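Local structure of sialidase B (4XJW) at residues T33-F38 with S171-A176; T107-S112 with Q180-I185. The protein cleaves terminal sialic acid from oligosaccharides, glycoproteins and glycolipids, acting on alpha-2,3, alpha-2,6 and alpha-2,8 linkages as a family 33 glycoside hydrolase. The protein carries 1 engineered substitution. One frame throughout, in Å; residues are numbered along the deposited sequence.

Contact 1 (T33-F38 with S171-A176); sequences TVVMKF and SLFNKA
Antiparallel strand pairing joins Thr33, Val34 and Val35 to Phe173, Leu172 and Ser171 in a sheet of the N-terminal, concanavalin-like domain, where strand 32-39 lies between strands 166-173 and 102-113. The short strand axes approach to 4.9 Å at 167°. Thr33–Phe173 and Val35–Ser171 are hydrogen-bonded pairs, flanking the non-hydrogen-bonded pair Val34–Leu172; Val35 N to Ser171 O, at 2.9 Å, is nearly straight (173°). Just past the strand end, the chain makes an inverse gamma turn centred on Asn174, and Thr33 OG1 donates to Lys175 O at 2.7 Å, in the carbonyl plane and on a lone pair; OG1 is also hydrogen-bonded to Ile177 N. The threonine torsion (chi1 -65°) sets OG1 beside its own backbone N, where it can reach the turn. On the same face, Phe173 presents its ring edge to Val35, CE1 lying 3.8 Å from CG2, with Thr33 O also at that edge, near the ring plane. The other face carries Val34 CG2 against Leu172 CD2 at 3.6 Å, the branches crossing at a slant. Water 1 donates to Val35 O at 3.0 Å and is hydrogen-bonded to Ser171 OG, which also bonds Gln6 NE2 of the adjoining strand. Val35 O therefore serves two donors, Ser171 N and the water, while the threonine hydroxyl extends the polar grip beyond the last backbone pair into the turn.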
ATOM      1  N   THR A  33       0.685  18.014  26.381  1.00 14.91           N
ATOM      2  CA  THR A  33       0.567  16.730  25.715  1.00 13.35           C
ATOM      3  C   THR A  33      -0.660  16.043  26.269  1.00 17.03           C
ATOM      4  O   THR A  33      -0.856  16.008  27.485  1.00 16.61           O
ATOM      5  CB  THR A  33       1.810  15.867  25.960  1.00 13.80           C
ATOM      6  OG1 THR A  33       2.934  16.502  25.347  1.00 16.48           O
ATOM      7  CG2 THR A  33       1.638  14.479  25.368  1.00 17.09           C
ATOM      8  N   VAL A  34      -1.493  15.514  25.376  1.00 14.60           N
ATOM      9  CA  VAL A  34      -2.658  14.733  25.773  1.00 15.00           C
ATOM     10  C   VAL A  34      -2.408  13.279  25.387  1.00 17.80           C
ATOM     11  O   VAL A  34      -2.051  12.993  24.245  1.00 14.65           O
ATOM     12  CB  VAL A  34      -3.942  15.239  25.087  1.00 12.09           C
ATOM     13  CG1 VAL A  34      -5.128  14.383  25.508  1.00 14.38           C
ATOM     14  CG2 VAL A  34      -4.190  16.699  25.421  1.00 18.99           C
ATOM     15  N   VAL A  35      -2.561  12.361  26.340  1.00 13.16           N
ATOM     16  CA  VAL A  35      -2.497  10.939  26.036  1.00 12.86           C
ATOM     17  C   VAL A  35      -3.851  10.321  26.331  1.00 18.17           C
ATOM     18  O   VAL A  35      -4.388  10.470  27.434  1.00 21.51           O
ATOM     19  CB  VAL A  35      -1.404  10.225  26.847  1.00 15.64           C
ATOM     20  CG1 VAL A  35      -1.430   8.737  26.559  1.00 16.93           C
ATOM     21  CG2 VAL A  35      -0.039  10.785  26.505  1.00 16.23           C
ATOM     22  N   MET A  36      -4.420   9.652  25.337  1.00 15.15           N
ATOM     23  CA  MET A  36      -5.775   9.126  25.448  1.00 18.32           C
ATOM     24  C   MET A  36      -5.832   7.701  24.927  1.00 19.04           C
ATOM     25  O   MET A  36      -5.506   7.448  23.769  1.00 20.76           O
ATOM     26  CB  MET A  36      -6.746   9.974  24.632  1.00 20.67           C
ATOM     27  CG  MET A  36      -7.624  10.889  25.443  1.00 30.01           C
ATOM     28  SD  MET A  36      -8.974  11.540  24.442  1.00 31.38           S
ATOM     29  CE  MET A  36      -9.622  10.014  23.788  1.00 24.11           C
ATOM     30  N   LYS A  37      -6.232   6.768  25.783  1.00 15.73           N
ATOM     31  CA  LYS A  37      -6.540   5.415  25.340  1.00 14.15           C
ATOM     32  C   LYS A  37      -8.051   5.285  25.247  1.00 17.59           C
ATOM     33  O   LYS A  37      -8.761   5.470  26.243  1.00 19.09           O
ATOM     34  CB  LYS A  37      -5.935   4.380  26.288  1.00 17.70           C
ATOM     35  CG  LYS A  37      -4.439   4.204  26.059  1.00 22.86           C
ATOM     36  CD  LYS A  37      -3.763   3.416  27.163  1.00 29.95           C
ATOM     37  CE  LYS A  37      -2.313   3.118  26.790  1.00 27.55           C
ATOM     38  NZ  LYS A  37      -2.216   2.278  25.545  1.00 23.09           N
ATOM     39  N   PHE A  38      -8.557   5.007  24.047  1.00 13.41           N
ATOM     40  CA  PHE A  38     -10.001   5.033  23.840  1.00 14.76           C
ATOM     41  C   PHE A  38     -10.490   3.989  22.846  1.00 14.95           C
ATOM     42  O   PHE A  38      -9.743   3.523  21.972  1.00 15.40           O
ATOM     43  CB  PHE A  38     -10.455   6.429  23.388  1.00 14.05           C
ATOM     44  CG  PHE A  38     -10.126   6.745  21.949  1.00 13.38           C
ATOM     45  CD1 PHE A  38      -8.884   7.261  21.607  1.00 16.33           C
ATOM     46  CD2 PHE A  38     -11.062   6.526  20.944  1.00 12.99           C
ATOM     47  CE1 PHE A  38      -8.584   7.555  20.287  1.00 18.12           C
ATOM     48  CE2 PHE A  38     -10.760   6.811  19.627  1.00 16.79           C
ATOM     49  CZ  PHE A  38      -9.516   7.325  19.302  1.00 15.64           C
ATOM     50  N   SER A 171      -4.587  11.242  30.106  1.00 20.51           N
ATOM     51  CA  SER A 171      -3.584  11.961  30.886  1.00 22.99           C
ATOM     52  C   SER A 171      -3.226  13.273  30.191  1.00 20.59           C
ATOM     53  O   SER A 171      -3.189  13.335  28.965  1.00 17.74           O
ATOM     54  CB  SER A 171      -2.325  11.107  31.056  1.00 23.20           C
ATOM     55  OG  SER A 171      -2.631   9.837  31.591  1.00 28.06           O
ATOM     56  N   LEU A 172      -2.956  14.312  30.977  1.00 19.45           N
ATOM     57  CA  LEU A 172      -2.559  15.614  30.442  1.00 21.44           C
ATOM     58  C   LEU A 172      -1.230  15.997  31.091  1.00 24.85           C
ATOM     59  O   LEU A 172      -1.059  15.842  32.301  1.00 25.20           O
ATOM     60  CB  LEU A 172      -3.627  16.663  30.771  1.00 23.42           C
ATOM     61  CG  LEU A 172      -3.764  18.061  30.149  1.00 30.06           C
ATOM     62  CD1 LEU A 172      -2.458  18.852  30.100  1.00 32.07           C
ATOM     63  CD2 LEU A 172      -4.419  17.995  28.775  1.00 28.69           C
ATOM     64  N   PHE A 173      -0.296  16.496  30.289  1.00 18.93           N
ATOM     65  CA  PHE A 173       1.003  16.943  30.784  1.00 19.57           C
ATOM     66  C   PHE A 173       1.261  18.391  30.383  1.00 21.20           C
ATOM     67  O   PHE A 173       0.950  18.787  29.259  1.00 18.00           O
ATOM     68  CB  PHE A 173       2.125  16.070  30.222  1.00 18.46           C
ATOM     69  CG  PHE A 173       1.904  14.599  30.409  1.00 23.28           C
ATOM     70  CD1 PHE A 173       1.103  13.885  29.528  1.00 21.05           C
ATOM     71  CD2 PHE A 173       2.490  13.928  31.472  1.00 24.55           C
ATOM     72  CE1 PHE A 173       0.901  12.527  29.698  1.00 22.20           C
ATOM     73  CE2 PHE A 173       2.289  12.571  31.649  1.00 28.52           C
ATOM     74  CZ  PHE A 173       1.490  11.870  30.763  1.00 28.72           C
ATOM     75  N   ASN A 174       1.825  19.183  31.295  1.00 19.46           N
ATOM     76  CA  ASN A 174       2.228  20.552  30.966  1.00 17.74           C
ATOM     77  C   ASN A 174       3.626  20.605  30.344  1.00 20.33           C
ATOM     78  O   ASN A 174       4.505  21.350  30.786  1.00 21.00           O
ATOM     79  CB  ASN A 174       2.135  21.462  32.196  1.00 16.74           C
ATOM     80  CG  ASN A 174       0.700  21.823  32.552  1.00 17.46           C
ATOM     81  OD1 ASN A 174      -0.142  22.035  31.673  1.00 18.49           O
ATOM     82  ND2 ASN A 174       0.418  21.922  33.849  1.00 18.67           N
ATOM     83  N   LYS A 175       3.813  19.802  29.304  1.00 17.06           N
ATOM     84  CA  LYS A 175       5.053  19.759  28.565  1.00 17.75           C
ATOM     85  C   LYS A 175       4.747  19.179  27.188  1.00 18.34           C
ATOM     86  O   LYS A 175       3.793  18.416  27.031  1.00 19.05           O
ATOM     87  CB  LYS A 175       6.039  18.855  29.305  1.00 20.74           C
ATOM     88  CG  LYS A 175       7.424  18.742  28.684  1.00 27.36           C
ATOM     89  CD  LYS A 175       8.283  17.762  29.477  1.00 30.95           C
ATOM     90  CE  LYS A 175       9.552  17.403  28.721  1.00 34.13           C
ATOM     91  NZ  LYS A 175      10.300  16.293  29.387  1.00 44.43           N
ATOM     92  N   ALA A 176       5.535  19.569  26.194  1.00 19.14           N
ATOM     93  CA  ALA A 176       5.529  18.886  24.902  1.00 16.88           C
ATOM     94  C   ALA A 176       6.529  17.752  25.002  1.00 22.98           C
ATOM     95  O   ALA A 176       7.741  17.988  24.953  1.00 22.53           O
ATOM     96  CB  ALA A 176       5.923  19.841  23.798  1.00 20.46           C
TER
HETATM   97  O   HOH W   1      -3.594   8.432  29.557  1.00 29.91           O

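Contact 2 (T107-S112 with Q180-I185); sequences TLVFVS and QEVSTI
Across this contact Val109 touches both Ile185 and Val182, and the three have the most surface buried where residues 107-112 of strand 102-113 meet the end of a short helix and the turn that follows it. No hydrogen bond joins the two segments; the evidence for the contact is a set of methyl-to-methyl approaches. Val109 divides its two branches between the two partners. Its CG2 and Ile185 CD1 meet tip to tip at 3.7 Å, whereas CG1 lies 4.2 Å from Val182 CG2, the two valines running alongside each other with reversed directions. Ile185 reaches the valine through an extended outer chain (chi2 171°), which carries CD1 forward to Val109 and leaves CG2 for Thr107, whose CG2 is 4.1 Å away at a slant. Val182 CG2 has a second, looser neighbour in Val111 CG2 at 4.4 Å.

Val182 and Ile185 are the first and last residues of a type I beta turn, in which Ile185 N bonds back to Val182 O at 3.1 Å. Beside it, Glu181 O accepts from both the amide and the hydroxyl of Thr184; the OG1 bond, 2.7 Å long, lies in the carbonyl plane on a lone pair. These local bonds satisfy polar groups of the turn while its apolar side chains face the strand.

The strand itself is bonded to 32-39 along one edge and to 118-123 along the other. Helix 179-182 and its turn cover the sheet face carrying Thr107, Val109 and Val111; Ile185 also touches Val35, while Leu108 and Phe110 face strand 74-80.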
ATOM      1  N   THR A 107      -4.439   4.179  20.987  1.00 11.80           N
ATOM      2  CA  THR A 107      -3.590   5.000  21.838  1.00 14.54           C
ATOM      3  C   THR A 107      -3.277   6.286  21.094  1.00 14.69           C
ATOM      4  O   THR A 107      -2.549   6.280  20.092  1.00 14.47           O
ATOM      5  CB  THR A 107      -2.275   4.282  22.220  1.00 14.72           C
ATOM      6  OG1 THR A 107      -2.573   3.026  22.849  1.00 15.52           O
ATOM      7  CG2 THR A 107      -1.439   5.138  23.190  1.00 16.64           C
ATOM      8  N   LEU A 108      -3.832   7.388  21.584  1.00 10.64           N
ATOM      9  CA  LEU A 108      -3.671   8.677  20.928  1.00  9.64           C
ATOM     10  C   LEU A 108      -2.727   9.549  21.756  1.00 12.71           C
ATOM     11  O   LEU A 108      -2.859   9.629  22.967  1.00 12.23           O
ATOM     12  CB  LEU A 108      -5.042   9.327  20.740  1.00 12.49           C
ATOM     13  CG  LEU A 108      -5.092  10.715  20.105  1.00 11.83           C
ATOM     14  CD1 LEU A 108      -6.386  10.909  19.319  1.00 14.74           C
ATOM     15  CD2 LEU A 108      -4.957  11.825  21.159  1.00 13.54           C
ATOM     16  N   VAL A 109      -1.762  10.180  21.100  1.00 12.11           N
ATOM     17  CA  VAL A 109      -0.878  11.137  21.766  1.00 10.90           C
ATOM     18  C   VAL A 109      -0.843  12.426  20.955  1.00 13.11           C
ATOM     19  O   VAL A 109      -0.434  12.420  19.791  1.00 13.57           O
ATOM     20  CB  VAL A 109       0.558  10.605  21.879  1.00 15.64           C
ATOM     21  CG1 VAL A 109       1.450  11.631  22.597  1.00 14.76           C
ATOM     22  CG2 VAL A 109       0.572   9.282  22.626  1.00 12.83           C
ATOM     23  N   PHE A 110      -1.246  13.538  21.566  1.00 10.33           N
ATOM     24  CA  PHE A 110      -1.237  14.809  20.861  1.00 11.28           C
ATOM     25  C   PHE A 110      -0.278  15.752  21.557  1.00 12.55           C
ATOM     26  O   PHE A 110      -0.393  15.974  22.762  1.00 13.80           O
ATOM     27  CB  PHE A 110      -2.628  15.430  20.806  1.00 12.57           C
ATOM     28  CG  PHE A 110      -2.647  16.778  20.138  1.00 11.26           C
ATOM     29  CD1 PHE A 110      -2.436  16.883  18.774  1.00 12.50           C
ATOM     30  CD2 PHE A 110      -2.856  17.934  20.883  1.00 11.94           C
ATOM     31  CE1 PHE A 110      -2.440  18.120  18.143  1.00 12.14           C
ATOM     32  CE2 PHE A 110      -2.864  19.177  20.268  1.00 12.84           C
ATOM     33  CZ  PHE A 110      -2.660  19.269  18.891  1.00 14.27           C
ATOM     34  N   VAL A 111       0.685  16.269  20.804  1.00 10.92           N
ATOM     35  CA  VAL A 111       1.697  17.160  21.367  1.00 11.78           C
ATOM     36  C   VAL A 111       1.527  18.588  20.823  1.00 13.95           C
ATOM     37  O   VAL A 111       1.541  18.818  19.607  1.00 13.31           O
ATOM     38  CB  VAL A 111       3.117  16.631  21.077  1.00 11.10           C
ATOM     39  CG1 VAL A 111       4.150  17.553  21.698  1.00 17.81           C
ATOM     40  CG2 VAL A 111       3.272  15.210  21.629  1.00 16.67           C
ATOM     41  N   SER A 112       1.353  19.543  21.736  1.00 14.73           N
ATOM     42  CA  SER A 112       1.220  20.955  21.397  1.00 12.48           C
ATOM     43  C   SER A 112       2.473  21.682  21.900  1.00 15.51           C
ATOM     44  O   SER A 112       2.622  21.924  23.098  1.00 18.96           O
ATOM     45  CB  SER A 112      -0.053  21.520  22.044  1.00 15.68           C
ATOM     46  OG  SER A 112      -0.274  22.872  21.707  1.00 16.81           O
ATOM     47  N   GLN A 180      11.006  10.708  21.278  1.00 25.97           N
ATOM     48  CA  GLN A 180      11.575   9.603  22.048  1.00 26.09           C
ATOM     49  C   GLN A 180      10.648   9.194  23.189  1.00 25.79           C
ATOM     50  O   GLN A 180      10.350   8.008  23.370  1.00 25.94           O
ATOM     51  CB  GLN A 180      12.946   9.996  22.609  1.00 33.91           C
ATOM     52  CG  GLN A 180      13.604   8.924  23.470  1.00 32.50           C
ATOM     53  CD  GLN A 180      15.090   9.174  23.686  1.00 49.46           C
ATOM     54  OE1 GLN A 180      15.650  10.148  23.181  1.00 50.49           O
ATOM     55  NE2 GLN A 180      15.736   8.285  24.436  1.00 54.82           N
ATOM     56  N   GLU A 181      10.182  10.178  23.953  1.00 24.12           N
ATOM     57  CA  GLU A 181       9.258   9.900  25.048  1.00 24.10           C
ATOM     58  C   GLU A 181       7.979   9.242  24.532  1.00 21.63           C
ATOM     59  O   GLU A 181       7.525   8.242  25.095  1.00 22.46           O
ATOM     60  CB  GLU A 181       8.939  11.170  25.847  1.00 27.06           C
ATOM     61  CG  GLU A 181      10.016  11.564  26.863  1.00 30.97           C
ATOM     62  CD  GLU A 181       9.731  12.905  27.526  1.00 37.17           C
ATOM     63  OE1 GLU A 181       9.633  13.917  26.802  1.00 29.15           O
ATOM     64  OE2 GLU A 181       9.604  12.941  28.764  1.00 41.14           O
ATOM     65  N   VAL A 182       7.418   9.792  23.455  1.00 20.98           N
ATOM     66  CA  VAL A 182       6.213   9.234  22.843  1.00 22.15           C
ATOM     67  C   VAL A 182       6.379   7.746  22.536  1.00 20.73           C
ATOM     68  O   VAL A 182       5.473   6.952  22.773  1.00 19.05           O
ATOM     69  CB  VAL A 182       5.837   9.988  21.542  1.00 18.92           C
ATOM     70  CG1 VAL A 182       4.643   9.332  20.862  1.00 18.79           C
ATOM     71  CG2 VAL A 182       5.546  11.456  21.835  1.00 19.95           C
ATOM     72  N   SER A 183       7.550   7.363  22.036  1.00 24.07           N
ATOM     73  CA  SER A 183       7.769   5.969  21.645  1.00 26.56           C
ATOM     74  C   SER A 183       7.804   5.001  22.830  1.00 23.95           C
ATOM     75  O   SER A 183       7.760   3.787  22.632  1.00 25.85           O
ATOM     76  CB  SER A 183       9.036   5.821  20.795  1.00 27.98           C
ATOM     77  OG  SER A 183      10.202   5.985  21.580  1.00 35.54           O
ATOM     78  N   THR A 184       7.870   5.527  24.052  1.00 23.68           N
ATOM     79  CA  THR A 184       7.884   4.687  25.252  1.00 25.85           C
ATOM     80  C   THR A 184       6.489   4.439  25.818  1.00 28.19           C
ATOM     81  O   THR A 184       6.323   3.640  26.740  1.00 24.14           O
ATOM     82  CB  THR A 184       8.737   5.312  26.374  1.00 25.27           C
ATOM     83  OG1 THR A 184       8.028   6.411  26.966  1.00 22.52           O
ATOM     84  CG2 THR A 184      10.070   5.786  25.832  1.00 29.17           C
ATOM     85  N   ILE A 185       5.486   5.131  25.282  1.00 20.08           N
ATOM     86  CA  ILE A 185       4.127   4.945  25.769  1.00 19.93           C
ATOM     87  C   ILE A 185       3.611   3.593  25.299  1.00 24.48           C
ATOM     88  O   ILE A 185       3.589   3.313  24.098  1.00 20.97           O
ATOM     89  CB  ILE A 185       3.192   6.067  25.307  1.00 21.34           C
ATOM     90  CG1 ILE A 185       3.653   7.406  25.888  1.00 23.03           C
ATOM     91  CG2 ILE A 185       1.752   5.758  25.709  1.00 21.02           C
ATOM     92  CD1 ILE A 185       2.941   8.614  25.327  1.00 19.41           C
TER

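Overall arrangement
Contacts 1 and 2 have centres 8 Å apart and share one sheet, in which strand 32-39 is the neighbour of 102-113. Met36 O and Leu108 N, 2.8 Å apart, probably hydrogen-bond across that border, and Lys37 NZ and Thr107 OG1, also 2.8 Å apart, are hydrogen-bonded. The segments alternate along the chain: after strand 166-173, residues 174-178 lead into helix 179-182, returning the chain over the sheet, with Ala176 CB packing 3.6 Å from Val111 CG1. Contact 1 is thus sheet pairing, contact 2 apolar cover on the same sheet. Both lie within the N-terminal domain, away from the Optactin pocket and the residues assigned to the active site by similarity or prediction, their centres about 31 and 25 Å from the chain's centre.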